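Local coordinates for methylmalonate-semialdehyde dehydrogenase (Oceanimonas doudoroffii, PDB 4ZZ7), which probably catalyses the NAD-dependent oxidation of methylmalonate semialdehyde to propionyl-CoA, with loss of carbon dioxide, as a member of the aldehyde dehydrogenase family, at residues Thr348-Gly353 against Gly369-His374; Asp373-Glu378 against Gln392-Ala397; Leu104-Glu109 against Pro154-Leu159. All blocks are in the same frame, centred on the assembly; numbering follows the deposited sequence.

Contact 1. Residues Thr348-Gly353 against Gly369-His374; sequences TIVVDG and GTLIDH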
loop_
_atom_site.group_PDB
_atom_site.type_symbol
_atom_site.label_atom_id
_atom_site.label_comp_id
_atom_site.label_asym_id
_atom_site.label_seq_id
_atom_site.Cartn_x
_atom_site.Cartn_y
_atom_site.Cartn_z
ATOM N N THR A 348 -48.278 7.305 -14.640
ATOM C CA THR A 348 -49.224 7.493 -13.530
ATOM C C THR A 348 -48.626 8.412 -12.435
ATOM O O THR A 348 -47.575 8.107 -11.849
ATOM C CB THR A 348 -49.607 6.128 -12.878
ATOM O OG1 THR A 348 -49.919 5.148 -13.880
ATOM C CG2 THR A 348 -50.791 6.280 -11.920
ATOM N N ILE A 349 -49.286 9.537 -12.161
ATOM C CA ILE A 349 -48.829 10.460 -11.119
ATOM C C ILE A 349 -49.483 10.061 -9.799
ATOM O O ILE A 349 -50.409 10.707 -9.320
ATOM C CB ILE A 349 -49.120 11.939 -11.469
ATOM C CG1 ILE A 349 -48.463 12.338 -12.803
ATOM C CG2 ILE A 349 -48.639 12.881 -10.361
ATOM C CD1 ILE A 349 -46.949 12.194 -12.861
ATOM N N VAL A 350 -48.946 9.001 -9.200
ATOM C CA VAL A 350 -49.488 8.408 -7.961
ATOM C C VAL A 350 -49.567 9.389 -6.800
ATOM O O VAL A 350 -50.557 9.395 -6.094
ATOM C CB VAL A 350 -48.658 7.194 -7.479
ATOM C CG1 VAL A 350 -49.228 6.617 -6.185
ATOM C CG2 VAL A 350 -48.615 6.106 -8.537
ATOM N N VAL A 351 -48.513 10.168 -6.579
ATOM C CA VAL A 351 -48.521 11.227 -5.558
ATOM C C VAL A 351 -48.090 12.533 -6.208
ATOM O O VAL A 351 -46.994 12.603 -6.760
ATOM C CB VAL A 351 -47.586 10.911 -4.369
ATOM C CG1 VAL A 351 -47.760 11.939 -3.259
ATOM C CG2 VAL A 351 -47.866 9.526 -3.807
ATOM N N ASP A 352 -48.945 13.556 -6.156
ATOM C CA ASP A 352 -48.709 14.800 -6.898
ATOM C C ASP A 352 -48.204 15.843 -5.915
ATOM O O ASP A 352 -48.854 16.116 -4.899
ATOM C CB ASP A 352 -49.993 15.260 -7.597
ATOM C CG ASP A 352 -49.754 16.282 -8.678
ATOM O OD1 ASP A 352 -48.655 16.793 -8.879
ATOM O OD2 ASP A 352 -50.705 16.602 -9.374
ATOM N N GLY A 353 -47.033 16.392 -6.218
ATOM C CA GLY A 353 -46.465 17.487 -5.460
ATOM C C GLY A 353 -46.174 18.697 -6.321
ATOM O O GLY A 353 -45.328 19.497 -5.945
ATOM N N GLY A 369 -42.941 16.200 -2.476
ATOM C CA GLY A 369 -42.475 14.868 -2.846
ATOM C C GLY A 369 -43.481 14.175 -3.746
ATOM O O GLY A 369 -44.624 13.996 -3.359
ATOM N N THR A 370 -43.057 13.803 -4.949
ATOM C CA THR A 370 -43.940 13.191 -5.936
ATOM C C THR A 370 -43.501 11.766 -6.272
ATOM O O THR A 370 -42.315 11.473 -6.277
ATOM C CB THR A 370 -44.035 14.039 -7.235
ATOM O OG1 THR A 370 -43.101 13.567 -8.202
ATOM C CG2 THR A 370 -43.777 15.487 -6.972
ATOM N N LEU A 371 -44.475 10.906 -6.570
ATOM C CA LEU A 371 -44.237 9.528 -7.002
ATOM C C LEU A 371 -44.842 9.362 -8.380
ATOM O O LEU A 371 -46.013 9.686 -8.561
ATOM C CB LEU A 371 -44.908 8.556 -6.054
ATOM C CG LEU A 371 -44.223 7.208 -5.865
ATOM C CD1 LEU A 371 -45.074 6.304 -4.996
ATOM C CD2 LEU A 371 -43.971 6.516 -7.185
ATOM N N ILE A 372 -44.053 8.891 -9.348
ATOM C CA ILE A 372 -44.547 8.580 -10.707
ATOM C C ILE A 372 -44.460 7.064 -10.888
ATOM O O ILE A 372 -43.487 6.464 -10.466
ATOM C CB ILE A 372 -43.742 9.308 -11.792
ATOM C CG1 ILE A 372 -43.726 10.808 -11.503
ATOM C CG2 ILE A 372 -44.381 9.070 -13.140
ATOM C CD1 ILE A 372 -42.882 11.639 -12.448
ATOM N N ASP A 373 -45.473 6.439 -11.481
ATOM C CA ASP A 373 -45.491 4.972 -11.656
ATOM C C ASP A 373 -45.674 4.680 -13.146
ATOM O O ASP A 373 -46.087 5.556 -13.915
ATOM C CB ASP A 373 -46.591 4.336 -10.769
ATOM C CG ASP A 373 -46.504 2.775 -10.653
ATOM O OD1 ASP A 373 -45.497 2.134 -11.018
ATOM O OD2 ASP A 373 -47.491 2.173 -10.183
ATOM N N HIS A 374 -45.298 3.466 -13.554
ATOM C CA HIS A 374 -45.394 3.005 -14.962
ATOM C C HIS A 374 -44.612 3.899 -15.925
ATOM O O HIS A 374 -45.134 4.319 -16.966
ATOM C CB HIS A 374 -46.859 2.885 -15.413
ATOM C CG HIS A 374 -47.694 2.053 -14.497
ATOM N ND1 HIS A 374 -48.671 2.592 -13.685
ATOM C CD2 HIS A 374 -47.674 0.724 -14.234
ATOM C CE1 HIS A 374 -49.228 1.627 -12.972
ATOM N NE2 HIS A 374 -48.636 0.486 -13.281
HETATM O O HOH W 1 -46.835 15.459 -2.293
#

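Contact 2. Residues Asp373-Glu378 against Gln392-Ala397; sequences DHVTPE and QVVRVA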
loop_
_atom_site.group_PDB
_atom_site.type_symbol
_atom_site.label_atom_id
_atom_site.label_comp_id
_atom_site.label_asym_id
_atom_site.label_seq_id
_atom_site.Cartn_x
_atom_site.Cartn_y
_atom_site.Cartn_z
ATOM N N ASP A 373 -45.473 6.439 -11.481
ATOM C CA ASP A 373 -45.491 4.972 -11.656
ATOM C C ASP A 373 -45.674 4.680 -13.146
ATOM O O ASP A 373 -46.087 5.556 -13.915
ATOM C CB ASP A 373 -46.591 4.336 -10.769
ATOM C CG ASP A 373 -46.504 2.775 -10.653
ATOM O OD1 ASP A 373 -45.497 2.134 -11.018
ATOM O OD2 ASP A 373 -47.491 2.173 -10.183
ATOM N N HIS A 374 -45.298 3.466 -13.554
ATOM C CA HIS A 374 -45.394 3.005 -14.962
ATOM C C HIS A 374 -44.612 3.899 -15.925
ATOM O O HIS A 374 -45.134 4.319 -16.966
ATOM C CB HIS A 374 -46.859 2.885 -15.413
ATOM C CG HIS A 374 -47.694 2.053 -14.497
ATOM N ND1 HIS A 374 -48.671 2.592 -13.685
ATOM C CD2 HIS A 374 -47.674 0.724 -14.234
ATOM C CE1 HIS A 374 -49.228 1.627 -12.972
ATOM N NE2 HIS A 374 -48.636 0.486 -13.281
ATOM N N VAL A 375 -43.360 4.186 -15.566
ATOM C CA VAL A 375 -42.506 5.017 -16.411
ATOM C C VAL A 375 -41.763 4.067 -17.322
ATOM O O VAL A 375 -41.547 2.898 -16.961
ATOM C CB VAL A 375 -41.537 5.951 -15.625
ATOM C CG1 VAL A 375 -42.200 6.543 -14.393
ATOM C CG2 VAL A 375 -40.272 5.235 -15.223
ATOM N N THR A 376 -41.379 4.570 -18.490
ATOM C CA THR A 376 -40.737 3.734 -19.509
ATOM C C THR A 376 -39.433 4.362 -20.008
ATOM O O THR A 376 -39.264 5.581 -19.895
ATOM C CB THR A 376 -41.687 3.442 -20.706
ATOM O OG1 THR A 376 -42.123 4.667 -21.320
ATOM C CG2 THR A 376 -42.901 2.600 -20.256
ATOM N N PRO A 377 -38.518 3.542 -20.580
ATOM C CA PRO A 377 -37.239 4.077 -21.048
ATOM C C PRO A 377 -37.358 5.128 -22.133
ATOM O O PRO A 377 -36.397 5.858 -22.360
ATOM C CB PRO A 377 -36.508 2.848 -21.593
ATOM C CG PRO A 377 -37.143 1.690 -20.919
ATOM C CD PRO A 377 -38.580 2.079 -20.755
ATOM N N GLU A 378 -38.525 5.219 -22.768
ATOM C CA GLU A 378 -38.738 6.143 -23.890
ATOM C C GLU A 378 -39.140 7.562 -23.459
ATOM O O GLU A 378 -39.147 8.471 -24.291
ATOM C CB GLU A 378 -39.717 5.580 -24.951
ATOM C CG GLU A 378 -40.729 4.523 -24.505
ATOM C CD GLU A 378 -40.129 3.108 -24.338
ATOM O OE1 GLU A 378 -40.764 2.271 -23.660
ATOM O OE2 GLU A 378 -39.023 2.810 -24.867
ATOM N N GLN A 392 -39.373 7.968 -9.542
ATOM C CA GLN A 392 -39.944 7.180 -10.659
ATOM C C GLN A 392 -39.794 5.680 -10.411
ATOM O O GLN A 392 -38.775 5.230 -9.899
ATOM C CB GLN A 392 -39.256 7.557 -11.977
ATOM C CG GLN A 392 -39.688 8.915 -12.489
ATOM C CD GLN A 392 -38.746 9.522 -13.508
ATOM O OE1 GLN A 392 -37.542 9.578 -13.299
ATOM N NE2 GLN A 392 -39.302 10.028 -14.598
ATOM N N VAL A 393 -40.798 4.895 -10.776
ATOM C CA VAL A 393 -40.716 3.423 -10.607
ATOM C C VAL A 393 -41.019 2.710 -11.918
ATOM O O VAL A 393 -42.094 2.867 -12.479
ATOM C CB VAL A 393 -41.577 2.888 -9.438
ATOM C CG1 VAL A 393 -42.785 3.755 -9.244
ATOM C CG2 VAL A 393 -41.997 1.438 -9.626
ATOM N N VAL A 394 -40.025 1.968 -12.395
ATOM C CA VAL A 394 -40.129 1.159 -13.583
ATOM C C VAL A 394 -40.394 -0.271 -13.133
ATOM O O VAL A 394 -39.911 -0.710 -12.087
ATOM C CB VAL A 394 -38.818 1.187 -14.407
ATOM C CG1 VAL A 394 -38.892 0.258 -15.624
ATOM C CG2 VAL A 394 -38.495 2.606 -14.856
ATOM N N ARG A 395 -41.168 -0.985 -13.948
ATOM C CA ARG A 395 -41.463 -2.389 -13.730
ATOM C C ARG A 395 -40.763 -3.182 -14.834
ATOM O O ARG A 395 -40.719 -2.743 -15.981
ATOM C CB ARG A 395 -42.984 -2.594 -13.703
ATOM C CG ARG A 395 -43.655 -1.916 -12.499
ATOM C CD ARG A 395 -45.081 -1.440 -12.771
ATOM N NE ARG A 395 -45.683 -0.788 -11.603
ATOM C CZ ARG A 395 -46.204 -1.425 -10.552
ATOM N NH1 ARG A 395 -46.730 -0.739 -9.540
ATOM N NH2 ARG A 395 -46.218 -2.740 -10.500
ATOM N N VAL A 396 -40.146 -4.296 -14.461
ATOM C CA VAL A 396 -39.498 -5.219 -15.401
ATOM C C VAL A 396 -39.724 -6.684 -14.958
ATOM O O VAL A 396 -40.107 -6.983 -13.817
ATOM C CB VAL A 396 -37.962 -4.971 -15.591
ATOM C CG1 VAL A 396 -37.657 -3.599 -16.168
ATOM C CG2 VAL A 396 -37.204 -5.154 -14.290
ATOM N N ALA A 397 -39.458 -7.595 -15.883
ATOM C CA ALA A 397 -39.740 -9.005 -15.683
ATOM C C ALA A 397 -38.707 -9.620 -14.749
ATOM O O ALA A 397 -39.055 -10.242 -13.759
ATOM C CB ALA A 397 -39.750 -9.727 -17.024
#

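Contact 3. Residues Leu104-Glu109 against Pro154-Leu159; sequences LQRGIE and PVMVPL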
loop_
_atom_site.group_PDB
_atom_site.type_symbol
_atom_site.label_atom_id
_atom_site.label_comp_id
_atom_site.label_asym_id
_atom_site.label_seq_id
_atom_site.Cartn_x
_atom_site.Cartn_y
_atom_site.Cartn_z
ATOM N N LEU A 104 -22.346 19.088 6.260
ATOM C CA LEU A 104 -21.195 19.566 7.023
ATOM C C LEU A 104 -20.362 18.422 7.628
ATOM O O LEU A 104 -19.138 18.475 7.618
ATOM C CB LEU A 104 -21.640 20.543 8.126
ATOM C CG LEU A 104 -20.509 21.058 9.019
ATOM C CD1 LEU A 104 -19.417 21.762 8.218
ATOM C CD2 LEU A 104 -21.052 21.984 10.089
ATOM N N GLN A 105 -21.035 17.399 8.142
ATOM C CA GLN A 105 -20.355 16.266 8.767
ATOM C C GLN A 105 -19.523 15.456 7.776
ATOM O O GLN A 105 -18.458 14.979 8.113
ATOM C CB GLN A 105 -21.357 15.340 9.448
ATOM C CG GLN A 105 -20.721 14.396 10.454
ATOM C CD GLN A 105 -20.281 15.124 11.734
ATOM O OE1 GLN A 105 -20.966 16.055 12.227
ATOM N NE2 GLN A 105 -19.142 14.695 12.292
ATOM N N ARG A 106 -20.026 15.290 6.564
ATOM C CA ARG A 106 -19.288 14.578 5.518
ATOM C C ARG A 106 -18.080 15.393 5.034
ATOM O O ARG A 106 -17.021 14.859 4.719
ATOM C CB ARG A 106 -20.231 14.208 4.346
ATOM C CG ARG A 106 -21.335 13.205 4.708
ATOM C CD ARG A 106 -21.404 12.022 3.747
ATOM N NE ARG A 106 -21.595 12.382 2.324
ATOM C CZ ARG A 106 -22.766 12.678 1.732
ATOM N NH1 ARG A 106 -23.908 12.719 2.429
ATOM N NH2 ARG A 106 -22.798 12.956 0.424
ATOM N N GLY A 107 -18.247 16.700 4.987
ATOM C CA GLY A 107 -17.146 17.596 4.682
ATOM C C GLY A 107 -16.029 17.526 5.698
ATOM O O GLY A 107 -14.873 17.379 5.344
ATOM N N ILE A 108 -16.388 17.621 6.973
ATOM C CA ILE A 108 -15.434 17.470 8.060
ATOM C C ILE A 108 -14.747 16.134 7.927
ATOM O O ILE A 108 -13.554 16.034 8.176
ATOM C CB ILE A 108 -16.111 17.551 9.444
ATOM C CG1 ILE A 108 -16.649 18.970 9.720
ATOM C CG2 ILE A 108 -15.134 17.165 10.561
ATOM C CD1 ILE A 108 -17.761 18.980 10.754
ATOM N N GLU A 109 -15.493 15.108 7.524
ATOM C CA GLU A 109 -14.905 13.791 7.276
ATOM C C GLU A 109 -13.760 13.882 6.285
ATOM O O GLU A 109 -12.696 13.316 6.528
ATOM C CB GLU A 109 -15.958 12.761 6.855
ATOM C CG GLU A 109 -16.785 12.312 8.064
ATOM C CD GLU A 109 -17.768 11.182 7.799
ATOM O OE1 GLU A 109 -18.405 10.725 8.780
ATOM O OE2 GLU A 109 -17.881 10.747 6.630
ATOM N N PRO A 154 -22.730 23.320 -1.177
ATOM C CA PRO A 154 -21.812 24.422 -1.218
ATOM C C PRO A 154 -20.709 24.340 -0.181
ATOM O O PRO A 154 -19.767 25.141 -0.220
ATOM C CB PRO A 154 -22.711 25.600 -0.910
ATOM C CG PRO A 154 -23.724 25.023 0.020
ATOM C CD PRO A 154 -23.994 23.674 -0.536
ATOM N N VAL A 155 -20.850 23.417 0.762
ATOM C CA VAL A 155 -19.824 23.176 1.779
ATOM C C VAL A 155 -19.027 21.892 1.528
ATOM O O VAL A 155 -17.790 21.928 1.439
ATOM C CB VAL A 155 -20.465 23.163 3.181
ATOM C CG1 VAL A 155 -19.563 22.503 4.224
ATOM C CG2 VAL A 155 -20.785 24.595 3.600
ATOM N N MET A 156 -19.741 20.772 1.412
ATOM C CA MET A 156 -19.102 19.478 1.352
ATOM C C MET A 156 -18.294 19.311 0.103
ATOM O O MET A 156 -17.165 18.842 0.174
ATOM C CB MET A 156 -20.125 18.364 1.413
ATOM C CG MET A 156 -19.533 16.947 1.393
ATOM S SD MET A 156 -20.816 15.705 1.122
ATOM C CE MET A 156 -21.154 16.039 -0.610
ATOM N N VAL A 157 -18.860 19.671 -1.043
ATOM C CA VAL A 157 -18.141 19.455 -2.308
ATOM C C VAL A 157 -16.854 20.302 -2.337
ATOM O O VAL A 157 -15.817 19.787 -2.709
ATOM C CB VAL A 157 -19.029 19.599 -3.579
ATOM C CG1 VAL A 157 -18.162 19.774 -4.809
ATOM C CG2 VAL A 157 -19.894 18.348 -3.781
ATOM N N PRO A 158 -16.895 21.575 -1.901
ATOM C CA PRO A 158 -15.599 22.267 -1.807
ATOM C C PRO A 158 -14.594 21.591 -0.866
ATOM O O PRO A 158 -13.393 21.624 -1.140
ATOM C CB PRO A 158 -15.985 23.667 -1.327
ATOM C CG PRO A 158 -17.335 23.876 -1.922
ATOM C CD PRO A 158 -18.015 22.528 -1.834
ATOM N N LEU A 159 -15.088 20.961 0.204
ATOM C CA LEU A 159 -14.235 20.182 1.115
ATOM C C LEU A 159 -13.739 18.879 0.484
ATOM O O LEU A 159 -12.780 18.267 0.930
ATOM C CB LEU A 159 -14.955 19.915 2.429
ATOM C CG LEU A 159 -15.166 21.180 3.271
ATOM C CD1 LEU A 159 -16.208 20.907 4.361
ATOM C CD2 LEU A 159 -13.858 21.758 3.850
#

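Contact 1. Residues Thr348-Gly353 against Gly369-His374
Thr-348 and His-374 meet at one end of an antiparallel pairing between strands 348-351 and 370-373, in a long-looped hairpin on the margin of a sheet. Their side chains lie alongside and point the same way. OG1 of Thr-348, set anti to its own carbonyl carbon (chi1 -46°), comes to the edge of the imidazole, near its plane, and hydrogen-bonds ND1 of His-374 at 2.9 Å; either atom could be the donor. Beside them, Thr-348 and Asp-373 form a hydrogen-bonded pair through both backbones.

A classic beta bulge follows, in which Val-350 and Val-351 both face Leu-371. Beyond it Val-351 N reaches Leu-371 O at 3.2 Å, and Leu-371 N returns to Val-351 O at 3.0 Å. A chi1 of -173° sets CG2 of Val-351 anti to the carbonyl carbon and beside the backbone N, 3.8 Å from CB of Leu-371. Val-350 directs CG2 at CB of Asp-373, 3.5 Å away, while the carboxylate of Asp-373 pairs with Arg-395. Branched Ile-349 and Ile-372, good strand formers, run side by side on the other face, CD1 of Ile-349 lying 3.8 Å from CG1 of Ile-372; helix 329-344 covers them.

The chemistry thus implies a register fixed mainly by backbone bonds, with apolar groups meeting on both faces and one side-chain hydrogen bond joining the partly exposed end.

Contact 2. Residues Asp373-Glu378 against Gln392-Ala397
Arg-395 and Asp-373 form a side-on salt bridge in which two nitrogens of the guanidinium each take a different carboxylate oxygen. Where the arginine leaves strand 390-396, CB points neither to nor from the other segment, and the rest of the side chain turns back toward it; CG sits anti to the carbonyl carbon (chi1 -66°). A bend at chi2 (149°) then brings CD to the imidazole of His-374, where it lies 3.7 Å from CD2. At the next atom, NE gives a nearly straight bond to OD1 of Asp-373 at 3.0 Å, meeting it from its syn side and somewhat out of the carboxylate plane, while OD1 itself lies near the plane of the guanidinium. CZ carries the group onward to NH1, which donates to the syn lone pair of OD2 of Asp-373 at 3.1 Å. The two flat groups are turned 40° against each other, so the fork is skewed. At the far tip, NH2 makes a second salt bridge, to Asp-298, and an arginine suits a place between two acids because its nitrogens point several ways.

Strands 370-373 and 390-396 are parallel neighbours in the mixed sheet that also holds strands 254-258 and 286-292, so a crossover connection must join them, here carrying the short helix 380-383. Val-375, buried, lies early in that connection and directs CG1 at the aliphatic start of Gln-392, 3.9 Å from CB. The amide of that glutamine serves the connection too, for NE2 hydrogen-bonds Ser-381 O, and its side chain lies about 9 Å from that of Glu-385, an NAD-binding residue. On the helix 296-308 side, CG1 of Val-393 touches OD1 of Asp-373 at 3.6 Å, a methyl group against the acid that Arg-395 holds.

Contact 3. Residues Leu104-Glu109 against Pro154-Leu159
Met-156 lays its sulfur over one face of the Arg-106 guanidinium where two helices, 97-115 and 156-167, pack closely at a glycine. The second helix is the crossover of a beta-alpha-beta unit, joining the parallel neighbouring strands 144-148 and 171-175 of the NAD-binding sheet. Met-156 extends from its helix with CG anti to the backbone N (chi1 -178°), which carries SD outward to 3.5 Å from NH2 of Arg-106. The arginine folds to meet it, bent at chi2 and chi3, with its CB 3.6 Å from the same sulfur. A flexible, polarisable thioether suits this place, since it can fit both the aliphatic root and the flat head of the arginine. The side chain of Met-156 also comes within about 7 Å of the bound NAD and about 6 Å of that of Cys-283.

With no CB on Gly-107, the helices can approach until its CA lies 4.3 Å from CA of Met-156, and a leucine methyl can meet that CA directly. On the flank away from the arginine, Leu-104 crosses Val-155 at a slant, CD1 to CG1 at 4.1 Å. Glu-103 ties the start of the crossover helix by accepting hydrogen bonds from the backbone N of both Val-155 and Met-156. One turn on, Leu-159 points at the glycine and sets its CD1 3.5 Å from CA of Gly-107.

Overall arrangement
From the N terminus, contact 3 comes first: 104-109 meets 154-159, closing a strand-rich loop and joining helix 97-115 to the crossover helix of the NAD-binding sheet. The chain then passes Cys-283 and reaches contact 1, where 348-353 pairs with 369-374 across a loop without helix or strand. Contact 2 begins on the stretch where contact 1 ends, sharing Asp-373 and His-374, and closes on strand 390-396. These two run on in series, their centres 12 Å apart, tying strands 348-351, 370-373 and 390-396 into the other large sheet. Contact 3 neither nests with nor crosses them; its centre lies more than 30 Å from either and about 9 Å from the chain's centre in space.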